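Deacetylase EF_0837 (PDB 2ICS) hydrolyses acetyl-(R)-mandelate in vitro, though with very low efficiency, as a binuclear zinc esterase of the amidohydrolase superfamily. Local coordinates at residues A267-D272 against I304-K309; G206-H211 against V241-H246; V83-D88 against D328-I333. One frame throughout, in Å; residues are numbered along the deposited sequence.

Contact 1 (A267-D272 against I304-K309); sequences ASISTD and IEKVTK. With ZN (zinc ion), chain B.
I269 and K306 join the two backbones: the N-H of I269 meets the carbonyl O of K306 with N to O 3.0 Å, nearly straight at 171°, from above the carbonyl plane. The same oxygen also takes a CA-H contact from S268, whose CA is 3.4 Å from K306 O. S268 to S270 run extended, while 304-309 turns away from helix 300-305 through a type I turn, E305 to T308. Just before that turn, I304 O accepts from V307 N and from T308 OG1, on opposite faces of its plane.

The side chain of K306 makes the largest share of the contact. CG, set anti to its own carbonyl carbon (chi1 -66°), lies 3.4 Å from A267 O, and CB rests 4.0 Å from I269 CG1. A bend at the last torsion takes NZ to A266 O, its stronger partner; a water donates to A267 O and reaches NZ weakly. V307 adds one methyl, CG1 lying 3.9 Å from I269 CB. I269 also packs on T289 and L293 of helix 286-296.

In this superfamily 267-272 holds the place of the eighth barrel strand, which ends in a metal-binding aspartate. D272 OD1 binds zinc at 2.2 Å, beside H60, H62 and the carbamate of K154, and S268 OG is hydrogen-bonded to D243 OD1. The chemistry is thus divided along one short segment: backbone and aliphatic contacts tie its start to the outer turn, the lysine ammonium goes to A266 O, and the carboxylate at the far end goes to the metal.

Contact 2 (G206-H211 against V241-H246); sequences GDVLTH and VFDIGH. With ZN (zinc ion), chain C.
L209 and V241 lie on neighbouring parallel strands, 208-210 and 241-243, joined by V241 N to D207 O, L209 N to V241 O and D243 N to L209 O; the strand axes approach to 4.5 Å at an angle of 26°. On one face V208 CG1 presses on D243 CB at 3.5 Å, and T210 lies alongside D243. Its hydroxyl OG1, anti to the backbone N (chi1 -163°), donates to D243 OD2, which receives it on its anti lone pair, 2.7 Å from OG1. That carboxylate is held from the next segment, 267-272, too, OD2 by S270 and OD1 by S268.

On the opposite face L209 CD2 sits over the ring of F242 in a CH-pi contact, 3.9 Å from the centroid and 14° off the normal; Y236 meets the same ring edge-to-face.

These are neighbouring strands of the TIM barrel, with V208, T210 and D243 turned inward and L209 and F242 outward, and, as is usual in amidohydrolases, the metal ligand follows the strand's C-terminal end. H211 NE2 binds zinc at 2.2 Å, while the other ring nitrogen, ND1, donates to G245 O at 2.8 Å. This bond falls on a carbonyl lone pair and in the ring plane, so it fixes the rotation of the imidazole. T210 CG2 covers one ring face, 3.9 Å above its centre. H188 and the carbamate of K154 share this zinc, a water bridges it to the second zinc, and adenine touches H211. T210 OG1 is also bonded to H60 ND1, a second-shell grip on a ligand of the other metal.

Contact 3 (V83-D88 against D328-I333); sequences VTTVID and DADLTI
T84 and D330 touch through side chains, OG1 of T84 lying 3.7 Å from CB of D330, but what joins their polar ends is a water. It donates to D330 OD2 at 2.9 Å and sits 2.6 Å from T84 OG1 and likewise 2.6 Å from T85 OG1. Two adjacent threonine hydroxyls thus face one carboxylate oxygen; T85 OG1 and D330 OD2 are 4.1 Å apart, and the water spans the distance. The other branch of T84 is used separately. With OG1 between the backbone N and the carbonyl carbon (chi1 59°), methyl CG2 falls anti to the carbonyl carbon and packs 3.7 Å from L331 O, with T332 OG1 a little farther, 4.1 Å from T84 CG2.

The two segments belong to different parts of the fold. Strand 83-89 is one of the parallel barrel strands, whereas 331-344 is part of the small beta domain that, in amidohydrolases of this type, is built from both ends of the chain. Strand 51-61 runs between them in the same sheet, parallel to the first and antiparallel to the second.

Around the water, each group has further partners. T84 OG1 bonds to W56 O and T85 OG1 to the side chain of N110. D330 OD1 accepts from the backbone N of G365, and its OD2 forms a salt bridge with K320, which also pairs with D328; this lysine probably lowers the cost of burying the D330 charge. T332 OG1 is bonded to G82 O and W56 N, so that T84 and T332 hold the main chain of W56 by its carbonyl and its N-H respectively.

All three contacts are largely buried, yet they differ with depth and with distance from the metals. Contacts 1 and 2 adjoin, S270 OG probably bonding to G245 N, and each supplies a ligand to a different zinc. Contact 2 is sheet pairing between barrel strands, rich in backbone bonds; contact 1 rests on one such bond and a lysine's aliphatic chain, and both have a partly exposed rim. Contact 3 lies about 12 Å from contact 1 and 19 Å from contact 2, centre to centre, and holds no metal ligand; a water between two hydroxyls and a carboxylate, with side-chain packing, joins the barrel there to the small beta domain.

Contact 1 (A267-D272 against I304-K309)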
ATOM      1  N   ALA A 267       9.103   1.764  -5.157  1.00 21.50           N
ATOM      2  CA  ALA A 267       8.846   3.059  -4.543  1.00 21.97           C
ATOM      3  C   ALA A 267       8.028   2.887  -3.270  1.00 23.40           C
ATOM      4  O   ALA A 267       8.195   3.633  -2.301  1.00 22.71           O
ATOM      5  CB  ALA A 267       8.101   3.960  -5.523  1.00 21.57           C
ATOM      6  N   SER A 268       7.132   1.906  -3.285  1.00 20.74           N
ATOM      7  CA  SER A 268       6.286   1.639  -2.133  1.00 21.09           C
ATOM      8  C   SER A 268       6.061   0.146  -1.940  1.00 21.22           C
ATOM      9  O   SER A 268       6.011  -0.631  -2.904  1.00 18.52           O
ATOM     10  CB  SER A 268       4.935   2.359  -2.280  1.00 21.16           C
ATOM     11  OG  SER A 268       4.314   2.065  -3.521  1.00 20.59           O
ATOM     12  N   ILE A 269       5.927  -0.236  -0.677  1.00 19.68           N
ATOM     13  CA  ILE A 269       5.716  -1.617  -0.291  1.00 20.03           C
ATOM     14  C   ILE A 269       4.278  -1.807   0.178  1.00 20.31           C
ATOM     15  O   ILE A 269       3.803  -1.093   1.061  1.00 21.72           O
ATOM     16  CB  ILE A 269       6.704  -2.004   0.834  1.00 21.33           C
ATOM     17  CG1 ILE A 269       8.134  -1.946   0.293  1.00 15.82           C
ATOM     18  CG2 ILE A 269       6.396  -3.397   1.376  1.00 19.21           C
ATOM     19  CD1 ILE A 269       9.182  -2.119   1.360  1.00 19.84           C
ATOM     20  N   SER A 270       3.585  -2.758  -0.439  1.00 20.86           N
ATOM     21  CA  SER A 270       2.196  -3.059  -0.097  1.00 19.77           C
ATOM     22  C   SER A 270       1.986  -4.570  -0.114  1.00 19.56           C
ATOM     23  O   SER A 270       2.798  -5.315  -0.665  1.00 19.28           O
ATOM     24  CB  SER A 270       1.233  -2.376  -1.071  1.00 19.80           C
ATOM     25  OG  SER A 270       1.502  -2.761  -2.406  1.00 21.47           O
ATOM     26  N   THR A 271       0.867  -5.009   0.448  1.00 19.35           N
ATOM     27  CA  THR A 271       0.573  -6.430   0.586  1.00 19.74           C
ATOM     28  C   THR A 271      -0.387  -7.125  -0.367  1.00 20.37           C
ATOM     29  O   THR A 271      -0.240  -8.326  -0.606  1.00 19.49           O
ATOM     30  CB  THR A 271       0.006  -6.703   1.978  1.00 19.67           C
ATOM     31  OG1 THR A 271      -1.220  -5.970   2.124  1.00 17.17           O
ATOM     32  CG2 THR A 271       0.989  -6.263   3.061  1.00 18.99           C
ATOM     33  N   ASP A 272      -1.357  -6.386  -0.904  1.00 18.93           N
ATOM     34  CA  ASP A 272      -2.407  -6.973  -1.739  1.00 18.38           C
ATOM     35  C   ASP A 272      -2.976  -8.116  -0.901  1.00 18.63           C
ATOM     36  O   ASP A 272      -3.204  -9.225  -1.375  1.00 18.87           O
ATOM     37  CB  ASP A 272      -1.896  -7.521  -3.061  1.00 17.30           C
ATOM     38  CG  ASP A 272      -3.011  -8.167  -3.876  1.00 21.86           C
ATOM     39  OD1 ASP A 272      -4.174  -7.749  -3.715  1.00 19.36           O
ATOM     40  OD2 ASP A 272      -2.741  -9.084  -4.678  1.00 26.83           O
ATOM     41  N   ILE A 304      10.960   1.796   5.883  1.00 22.29           N
ATOM     42  CA  ILE A 304       9.977   2.595   6.623  1.00 20.17           C
ATOM     43  C   ILE A 304       9.395   3.697   5.742  1.00 22.35           C
ATOM     44  O   ILE A 304       8.181   3.947   5.747  1.00 20.90           O
ATOM     45  CB  ILE A 304      10.615   3.256   7.877  1.00 19.35           C
ATOM     46  CG1 ILE A 304      10.854   2.203   8.959  1.00 20.73           C
ATOM     47  CG2 ILE A 304       9.720   4.362   8.413  1.00 18.88           C
ATOM     48  CD1 ILE A 304       9.593   1.492   9.424  1.00 22.49           C
ATOM     49  N   GLU A 305      10.269   4.362   4.991  1.00 22.36           N
ATOM     50  CA  GLU A 305       9.833   5.431   4.112  1.00 24.64           C
ATOM     51  C   GLU A 305       8.877   4.891   3.053  1.00 23.65           C
ATOM     52  O   GLU A 305       7.957   5.585   2.627  1.00 23.73           O
ATOM     53  CB  GLU A 305      11.042   6.082   3.437  1.00 30.61           C
ATOM     54  CG  GLU A 305      10.687   7.191   2.458  1.00 39.51           C
ATOM     55  CD  GLU A 305      11.912   7.892   1.910  1.00 44.98           C
ATOM     56  OE1 GLU A 305      12.666   8.481   2.714  1.00 48.93           O
ATOM     57  OE2 GLU A 305      12.122   7.854   0.677  1.00 49.77           O
ATOM     58  N   LYS A 306       9.088   3.644   2.646  1.00 23.79           N
ATOM     59  CA  LYS A 306       8.259   3.024   1.622  1.00 23.04           C
ATOM     60  C   LYS A 306       6.881   2.534   2.088  1.00 22.26           C
ATOM     61  O   LYS A 306       6.073   2.091   1.272  1.00 18.53           O
ATOM     62  CB  LYS A 306       9.045   1.894   0.946  1.00 24.84           C
ATOM     63  CG  LYS A 306      10.239   2.425   0.160  1.00 22.85           C
ATOM     64  CD  LYS A 306      11.137   1.326  -0.365  1.00 22.76           C
ATOM     65  CE  LYS A 306      12.442   1.914  -0.915  1.00 21.96           C
ATOM     66  NZ  LYS A 306      12.211   2.933  -1.992  1.00 20.79           N
ATOM     67  N   VAL A 307       6.618   2.608   3.392  1.00 21.18           N
ATOM     68  CA  VAL A 307       5.311   2.218   3.925  1.00 20.35           C
ATOM     69  C   VAL A 307       4.698   3.413   4.654  1.00 21.63           C
ATOM     70  O   VAL A 307       3.747   3.260   5.415  1.00 17.80           O
ATOM     71  CB  VAL A 307       5.389   1.012   4.909  1.00 20.92           C
ATOM     72  CG1 VAL A 307       5.865  -0.234   4.176  1.00 19.39           C
ATOM     73  CG2 VAL A 307       6.307   1.337   6.083  1.00 22.06           C
ATOM     74  N   THR A 308       5.256   4.603   4.418  1.00 20.87           N
ATOM     75  CA  THR A 308       4.743   5.823   5.046  1.00 22.76           C
ATOM     76  C   THR A 308       4.711   7.012   4.092  1.00 22.67           C
ATOM     77  O   THR A 308       3.674   7.318   3.503  1.00 23.00           O
ATOM     78  CB  THR A 308       5.566   6.232   6.293  1.00 23.44           C
ATOM     79  OG1 THR A 308       6.956   6.330   5.949  1.00 25.10           O
ATOM     80  CG2 THR A 308       5.382   5.222   7.405  1.00 23.40           C
ATOM     81  N   LYS A 309       5.849   7.673   3.930  1.00 24.87           N
ATOM     82  CA  LYS A 309       5.932   8.846   3.061  1.00 25.34           C
ATOM     83  C   LYS A 309       5.595   8.559   1.598  1.00 24.59           C
ATOM     84  O   LYS A 309       4.866   9.319   0.965  1.00 25.05           O
ATOM     85  CB  LYS A 309       7.333   9.465   3.152  1.00 26.83           C
ATOM     86  CG  LYS A 309       7.479  10.770   2.384  1.00 28.80           C
ATOM     87  CD  LYS A 309       8.906  11.295   2.449  1.00 35.37           C
ATOM     88  CE  LYS A 309       9.023  12.646   1.762  1.00 37.28           C
ATOM     89  NZ  LYS A 309      10.420  13.157   1.784  1.00 40.55           N
TER
HETATM   90 ZN    ZN B 400      -5.391  -6.629  -5.206  1.00 24.94          ZN
HETATM   91  O   HOH W   1      10.110   5.534  -2.202  1.00 29.92           O
HETATM   92  O   HOH W   2      -4.123  -7.752  -6.295  1.00 23.22           O

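Contact 2 (G206-H211 against V241-H246)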
ATOM      1  N   GLY A 206       3.657   9.185 -11.972  1.00 32.47           N
ATOM      2  CA  GLY A 206       2.558   9.346 -11.038  1.00 27.87           C
ATOM      3  C   GLY A 206       1.611   8.161 -11.042  1.00 27.05           C
ATOM      4  O   GLY A 206       0.940   7.898 -10.043  1.00 25.77           O
ATOM      5  N   ASP A 207       1.532   7.459 -12.170  1.00 26.55           N
ATOM      6  CA  ASP A 207       0.671   6.285 -12.259  1.00 24.36           C
ATOM      7  C   ASP A 207       1.366   5.203 -11.450  1.00 23.97           C
ATOM      8  O   ASP A 207       2.584   5.036 -11.541  1.00 23.05           O
ATOM      9  CB  ASP A 207       0.496   5.832 -13.715  1.00 26.56           C
ATOM     10  CG  ASP A 207      -0.355   6.800 -14.537  1.00 27.61           C
ATOM     11  OD1 ASP A 207      -1.266   7.438 -13.961  1.00 26.15           O
ATOM     12  OD2 ASP A 207      -0.123   6.908 -15.763  1.00 27.88           O
ATOM     13  N   VAL A 208       0.595   4.469 -10.660  1.00 22.65           N
ATOM     14  CA  VAL A 208       1.154   3.430  -9.813  1.00 20.50           C
ATOM     15  C   VAL A 208       1.054   2.045 -10.430  1.00 20.66           C
ATOM     16  O   VAL A 208      -0.035   1.564 -10.736  1.00 21.06           O
ATOM     17  CB  VAL A 208       0.454   3.428  -8.425  1.00 23.40           C
ATOM     18  CG1 VAL A 208       1.117   2.411  -7.503  1.00 20.93           C
ATOM     19  CG2 VAL A 208       0.511   4.827  -7.805  1.00 20.45           C
ATOM     20  N   LEU A 209       2.208   1.412 -10.612  1.00 18.79           N
ATOM     21  CA  LEU A 209       2.281   0.067 -11.170  1.00 18.13           C
ATOM     22  C   LEU A 209       2.385  -0.903  -9.997  1.00 19.32           C
ATOM     23  O   LEU A 209       3.441  -0.997  -9.373  1.00 22.65           O
ATOM     24  CB  LEU A 209       3.531  -0.063 -12.043  1.00 18.46           C
ATOM     25  CG  LEU A 209       3.796  -1.434 -12.662  1.00 20.05           C
ATOM     26  CD1 LEU A 209       2.834  -1.622 -13.821  1.00 20.01           C
ATOM     27  CD2 LEU A 209       5.243  -1.542 -13.140  1.00 17.43           C
ATOM     28  N   THR A 210       1.307  -1.617  -9.679  1.00 17.60           N
ATOM     29  CA  THR A 210       1.365  -2.549  -8.558  1.00 18.10           C
ATOM     30  C   THR A 210       1.739  -3.954  -9.060  1.00 19.75           C
ATOM     31  O   THR A 210       1.642  -4.235 -10.260  1.00 19.07           O
ATOM     32  CB  THR A 210       0.027  -2.526  -7.750  1.00 19.54           C
ATOM     33  OG1 THR A 210       0.224  -3.130  -6.463  1.00 18.82           O
ATOM     34  CG2 THR A 210      -1.078  -3.239  -8.501  1.00 18.57           C
ATOM     35  N   HIS A 211       2.194  -4.817  -8.151  1.00 18.33           N
ATOM     36  CA  HIS A 211       2.647  -6.169  -8.496  1.00 18.05           C
ATOM     37  C   HIS A 211       3.934  -6.041  -9.316  1.00 17.39           C
ATOM     38  O   HIS A 211       4.275  -6.918 -10.113  1.00 18.41           O
ATOM     39  CB  HIS A 211       1.612  -6.921  -9.344  1.00 18.17           C
ATOM     40  CG  HIS A 211       0.264  -7.030  -8.711  1.00 21.09           C
ATOM     41  ND1 HIS A 211       0.056  -7.217  -7.362  1.00 19.82           N
ATOM     42  CD2 HIS A 211      -0.967  -7.041  -9.279  1.00 18.40           C
ATOM     43  CE1 HIS A 211      -1.260  -7.335  -7.161  1.00 22.09           C
ATOM     44  NE2 HIS A 211      -1.922  -7.234  -8.296  1.00 21.90           N
ATOM     45  N   VAL A 241       5.416   4.833 -10.740  1.00 24.86           N
ATOM     46  CA  VAL A 241       5.639   4.348  -9.377  1.00 22.55           C
ATOM     47  C   VAL A 241       5.469   2.834  -9.210  1.00 22.43           C
ATOM     48  O   VAL A 241       4.373   2.298  -9.359  1.00 21.62           O
ATOM     49  CB  VAL A 241       4.696   5.076  -8.396  1.00 22.74           C
ATOM     50  CG1 VAL A 241       5.012   4.675  -6.956  1.00 23.69           C
ATOM     51  CG2 VAL A 241       4.836   6.583  -8.572  1.00 21.50           C
ATOM     52  N   PHE A 242       6.566   2.151  -8.896  1.00 21.96           N
ATOM     53  CA  PHE A 242       6.548   0.704  -8.703  1.00 22.01           C
ATOM     54  C   PHE A 242       6.073   0.346  -7.294  1.00 22.12           C
ATOM     55  O   PHE A 242       6.725   0.673  -6.300  1.00 22.69           O
ATOM     56  CB  PHE A 242       7.942   0.125  -8.949  1.00 21.06           C
ATOM     57  CG  PHE A 242       8.300  -0.020 -10.410  1.00 21.37           C
ATOM     58  CD1 PHE A 242       7.900   0.930 -11.347  1.00 22.73           C
ATOM     59  CD2 PHE A 242       9.068  -1.098 -10.844  1.00 21.99           C
ATOM     60  CE1 PHE A 242       8.258   0.808 -12.692  1.00 20.60           C
ATOM     61  CE2 PHE A 242       9.433  -1.229 -12.189  1.00 21.25           C
ATOM     62  CZ  PHE A 242       9.028  -0.276 -13.112  1.00 19.92           C
ATOM     63  N   ASP A 243       4.927  -0.323  -7.221  1.00 20.80           N
ATOM     64  CA  ASP A 243       4.330  -0.722  -5.947  1.00 20.86           C
ATOM     65  C   ASP A 243       4.381  -2.248  -5.856  1.00 18.30           C
ATOM     66  O   ASP A 243       4.044  -2.935  -6.816  1.00 17.53           O
ATOM     67  CB  ASP A 243       2.880  -0.220  -5.905  1.00 20.25           C
ATOM     68  CG  ASP A 243       2.171  -0.548  -4.606  1.00 22.71           C
ATOM     69  OD1 ASP A 243       2.480   0.071  -3.560  1.00 24.27           O
ATOM     70  OD2 ASP A 243       1.288  -1.429  -4.638  1.00 22.55           O
ATOM     71  N   ILE A 244       4.797  -2.769  -4.707  1.00 19.97           N
ATOM     72  CA  ILE A 244       4.906  -4.216  -4.500  1.00 19.79           C
ATOM     73  C   ILE A 244       3.608  -5.022  -4.666  1.00 21.12           C
ATOM     74  O   ILE A 244       3.551  -5.932  -5.488  1.00 23.57           O
ATOM     75  CB  ILE A 244       5.500  -4.543  -3.102  1.00 20.05           C
ATOM     76  CG1 ILE A 244       6.938  -4.023  -3.001  1.00 20.14           C
ATOM     77  CG2 ILE A 244       5.491  -6.058  -2.865  1.00 18.77           C
ATOM     78  CD1 ILE A 244       7.912  -4.704  -3.947  1.00 19.60           C
ATOM     79  N   GLY A 245       2.577  -4.704  -3.883  1.00 22.02           N
ATOM     80  CA  GLY A 245       1.323  -5.442  -3.967  1.00 20.12           C
ATOM     81  C   GLY A 245       1.575  -6.945  -3.954  1.00 20.06           C
ATOM     82  O   GLY A 245       1.086  -7.664  -4.822  1.00 19.99           O
ATOM     83  N   HIS A 246       2.328  -7.415  -2.958  1.00 21.03           N
ATOM     84  CA  HIS A 246       2.710  -8.828  -2.832  1.00 20.58           C
ATOM     85  C   HIS A 246       1.674  -9.828  -3.323  1.00 22.07           C
ATOM     86  O   HIS A 246       1.904 -10.537  -4.307  1.00 21.11           O
ATOM     87  CB  HIS A 246       3.085  -9.161  -1.387  1.00 19.57           C
ATOM     88  CG  HIS A 246       3.780 -10.483  -1.239  1.00 19.45           C
ATOM     89  ND1 HIS A 246       3.199 -11.674  -1.618  1.00 17.11           N
ATOM     90  CD2 HIS A 246       5.013 -10.798  -0.775  1.00 15.92           C
ATOM     91  CE1 HIS A 246       4.045 -12.666  -1.394  1.00 19.24           C
ATOM     92  NE2 HIS A 246       5.153 -12.162  -0.883  1.00 18.70           N
TER
HETATM   93 ZN    ZN C 401      -4.102  -7.317  -8.488  1.00 30.14          ZN
HETATM   94  O   HOH W   2      -4.123  -7.752  -6.295  1.00 23.22           O

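Contact 3 (V83-D88 against D328-I333)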
ATOM      1  N   VAL A  83      -0.719  -0.925  11.187  1.00 22.43           N
ATOM      2  CA  VAL A  83      -1.007  -0.127  10.002  1.00 22.35           C
ATOM      3  C   VAL A  83      -2.155   0.835  10.319  1.00 22.74           C
ATOM      4  O   VAL A  83      -3.283   0.413  10.579  1.00 23.07           O
ATOM      5  CB  VAL A  83      -1.368  -1.039   8.797  1.00 23.43           C
ATOM      6  CG1 VAL A  83      -1.578  -0.195   7.542  1.00 23.51           C
ATOM      7  CG2 VAL A  83      -0.240  -2.056   8.560  1.00 20.77           C
ATOM      8  N   THR A  84      -1.852   2.130  10.315  1.00 21.91           N
ATOM      9  CA  THR A  84      -2.841   3.150  10.637  1.00 21.87           C
ATOM     10  C   THR A  84      -3.795   3.503   9.496  1.00 21.24           C
ATOM     11  O   THR A  84      -4.925   3.917   9.739  1.00 21.96           O
ATOM     12  CB  THR A  84      -2.147   4.441  11.139  1.00 23.41           C
ATOM     13  OG1 THR A  84      -1.250   4.933  10.135  1.00 23.81           O
ATOM     14  CG2 THR A  84      -1.364   4.156  12.411  1.00 24.57           C
ATOM     15  N   THR A  85      -3.343   3.338   8.258  1.00 21.93           N
ATOM     16  CA  THR A  85      -4.167   3.646   7.091  1.00 21.83           C
ATOM     17  C   THR A  85      -4.050   2.564   6.018  1.00 22.76           C
ATOM     18  O   THR A  85      -2.966   2.020   5.789  1.00 22.24           O
ATOM     19  CB  THR A  85      -3.758   5.017   6.461  1.00 22.14           C
ATOM     20  OG1 THR A  85      -4.029   6.076   7.389  1.00 22.23           O
ATOM     21  CG2 THR A  85      -4.534   5.279   5.185  1.00 21.88           C
ATOM     22  N   VAL A  86      -5.171   2.240   5.378  1.00 20.86           N
ATOM     23  CA  VAL A  86      -5.172   1.253   4.306  1.00 21.86           C
ATOM     24  C   VAL A  86      -5.989   1.787   3.145  1.00 23.51           C
ATOM     25  O   VAL A  86      -6.931   2.564   3.331  1.00 24.49           O
ATOM     26  CB  VAL A  86      -5.781  -0.118   4.733  1.00 21.91           C
ATOM     27  CG1 VAL A  86      -4.901  -0.783   5.783  1.00 20.30           C
ATOM     28  CG2 VAL A  86      -7.201   0.072   5.253  1.00 23.28           C
ATOM     29  N   ILE A  87      -5.610   1.384   1.941  1.00 22.20           N
ATOM     30  CA  ILE A  87      -6.319   1.801   0.753  1.00 21.98           C
ATOM     31  C   ILE A  87      -6.776   0.556   0.021  1.00 22.78           C
ATOM     32  O   ILE A  87      -5.955  -0.242  -0.442  1.00 24.28           O
ATOM     33  CB  ILE A  87      -5.422   2.629  -0.186  1.00 23.99           C
ATOM     34  CG1 ILE A  87      -4.773   3.782   0.592  1.00 24.93           C
ATOM     35  CG2 ILE A  87      -6.253   3.164  -1.347  1.00 23.35           C
ATOM     36  CD1 ILE A  87      -3.875   4.676  -0.252  1.00 24.50           C
ATOM     37  N   ASP A  88      -8.090   0.374  -0.061  1.00 22.38           N
ATOM     38  CA  ASP A  88      -8.650  -0.770  -0.759  1.00 21.42           C
ATOM     39  C   ASP A  88      -8.431  -0.565  -2.258  1.00 21.15           C
ATOM     40  O   ASP A  88      -8.852   0.446  -2.817  1.00 20.45           O
ATOM     41  CB  ASP A  88     -10.135  -0.896  -0.444  1.00 20.78           C
ATOM     42  CG  ASP A  88     -10.801  -1.978  -1.255  1.00 23.12           C
ATOM     43  OD1 ASP A  88     -11.117  -1.722  -2.435  1.00 22.61           O
ATOM     44  OD2 ASP A  88     -10.989  -3.093  -0.716  1.00 23.87           O
ATOM     45  N   ASP A 328      -1.854  14.680  10.722  1.00 34.07           N
ATOM     46  CA  ASP A 328      -2.667  13.786  11.529  1.00 32.44           C
ATOM     47  C   ASP A 328      -1.804  12.969  12.479  1.00 31.78           C
ATOM     48  O   ASP A 328      -0.710  12.522  12.126  1.00 29.44           O
ATOM     49  CB  ASP A 328      -3.496  12.862  10.630  1.00 32.97           C
ATOM     50  CG  ASP A 328      -4.587  13.610   9.874  1.00 35.78           C
ATOM     51  OD1 ASP A 328      -4.850  14.785  10.216  1.00 35.11           O
ATOM     52  OD2 ASP A 328      -5.191  13.025   8.947  1.00 35.01           O
ATOM     53  N   ALA A 329      -2.309  12.785  13.695  1.00 30.70           N
ATOM     54  CA  ALA A 329      -1.588  12.036  14.708  1.00 30.51           C
ATOM     55  C   ALA A 329      -1.732  10.522  14.539  1.00 30.39           C
ATOM     56  O   ALA A 329      -2.453   9.857  15.292  1.00 30.34           O
ATOM     57  CB  ALA A 329      -2.052  12.463  16.101  1.00 28.93           C
ATOM     58  N   ASP A 330      -1.057   9.990  13.526  1.00 29.71           N
ATOM     59  CA  ASP A 330      -1.044   8.551  13.267  1.00 28.56           C
ATOM     60  C   ASP A 330       0.410   8.131  13.412  1.00 27.66           C
ATOM     61  O   ASP A 330       1.290   8.696  12.759  1.00 25.93           O
ATOM     62  CB  ASP A 330      -1.515   8.225  11.846  1.00 28.97           C
ATOM     63  CG  ASP A 330      -2.968   8.575  11.611  1.00 29.26           C
ATOM     64  OD1 ASP A 330      -3.727   8.727  12.596  1.00 30.07           O
ATOM     65  OD2 ASP A 330      -3.357   8.681  10.430  1.00 30.64           O
ATOM     66  N   LEU A 331       0.667   7.152  14.270  1.00 27.65           N
ATOM     67  CA  LEU A 331       2.027   6.684  14.497  1.00 26.15           C
ATOM     68  C   LEU A 331       2.074   5.190  14.727  1.00 25.30           C
ATOM     69  O   LEU A 331       1.108   4.585  15.178  1.00 25.47           O
ATOM     70  CB  LEU A 331       2.645   7.362  15.726  1.00 28.74           C
ATOM     71  CG  LEU A 331       2.834   8.878  15.776  1.00 31.39           C
ATOM     72  CD1 LEU A 331       1.495   9.577  15.989  1.00 33.32           C
ATOM     73  CD2 LEU A 331       3.775   9.204  16.922  1.00 33.59           C
ATOM     74  N   THR A 332       3.217   4.600  14.416  1.00 23.13           N
ATOM     75  CA  THR A 332       3.413   3.186  14.629  1.00 22.68           C
ATOM     76  C   THR A 332       4.654   3.097  15.502  1.00 24.08           C
ATOM     77  O   THR A 332       5.682   3.715  15.207  1.00 23.22           O
ATOM     78  CB  THR A 332       3.628   2.431  13.304  1.00 23.54           C
ATOM     79  OG1 THR A 332       2.481   2.617  12.460  1.00 23.99           O
ATOM     80  CG2 THR A 332       3.821   0.942  13.568  1.00 20.80           C
ATOM     81  N   ILE A 333       4.531   2.358  16.597  1.00 24.37           N
ATOM     82  CA  ILE A 333       5.612   2.175  17.552  1.00 23.74           C
ATOM     83  C   ILE A 333       5.972   0.700  17.462  1.00 25.19           C
ATOM     84  O   ILE A 333       5.106  -0.174  17.588  1.00 23.17           O
ATOM     85  CB  ILE A 333       5.131   2.572  18.960  1.00 24.50           C
ATOM     86  CG1 ILE A 333       4.605   4.015  18.911  1.00 24.82           C
ATOM     87  CG2 ILE A 333       6.261   2.460  19.962  1.00 24.77           C
ATOM     88  CD1 ILE A 333       4.105   4.555  20.235  1.00 26.49           C
TER
HETATM   89  O   HOH W   3      -1.882   6.986   8.617  1.00 32.06           O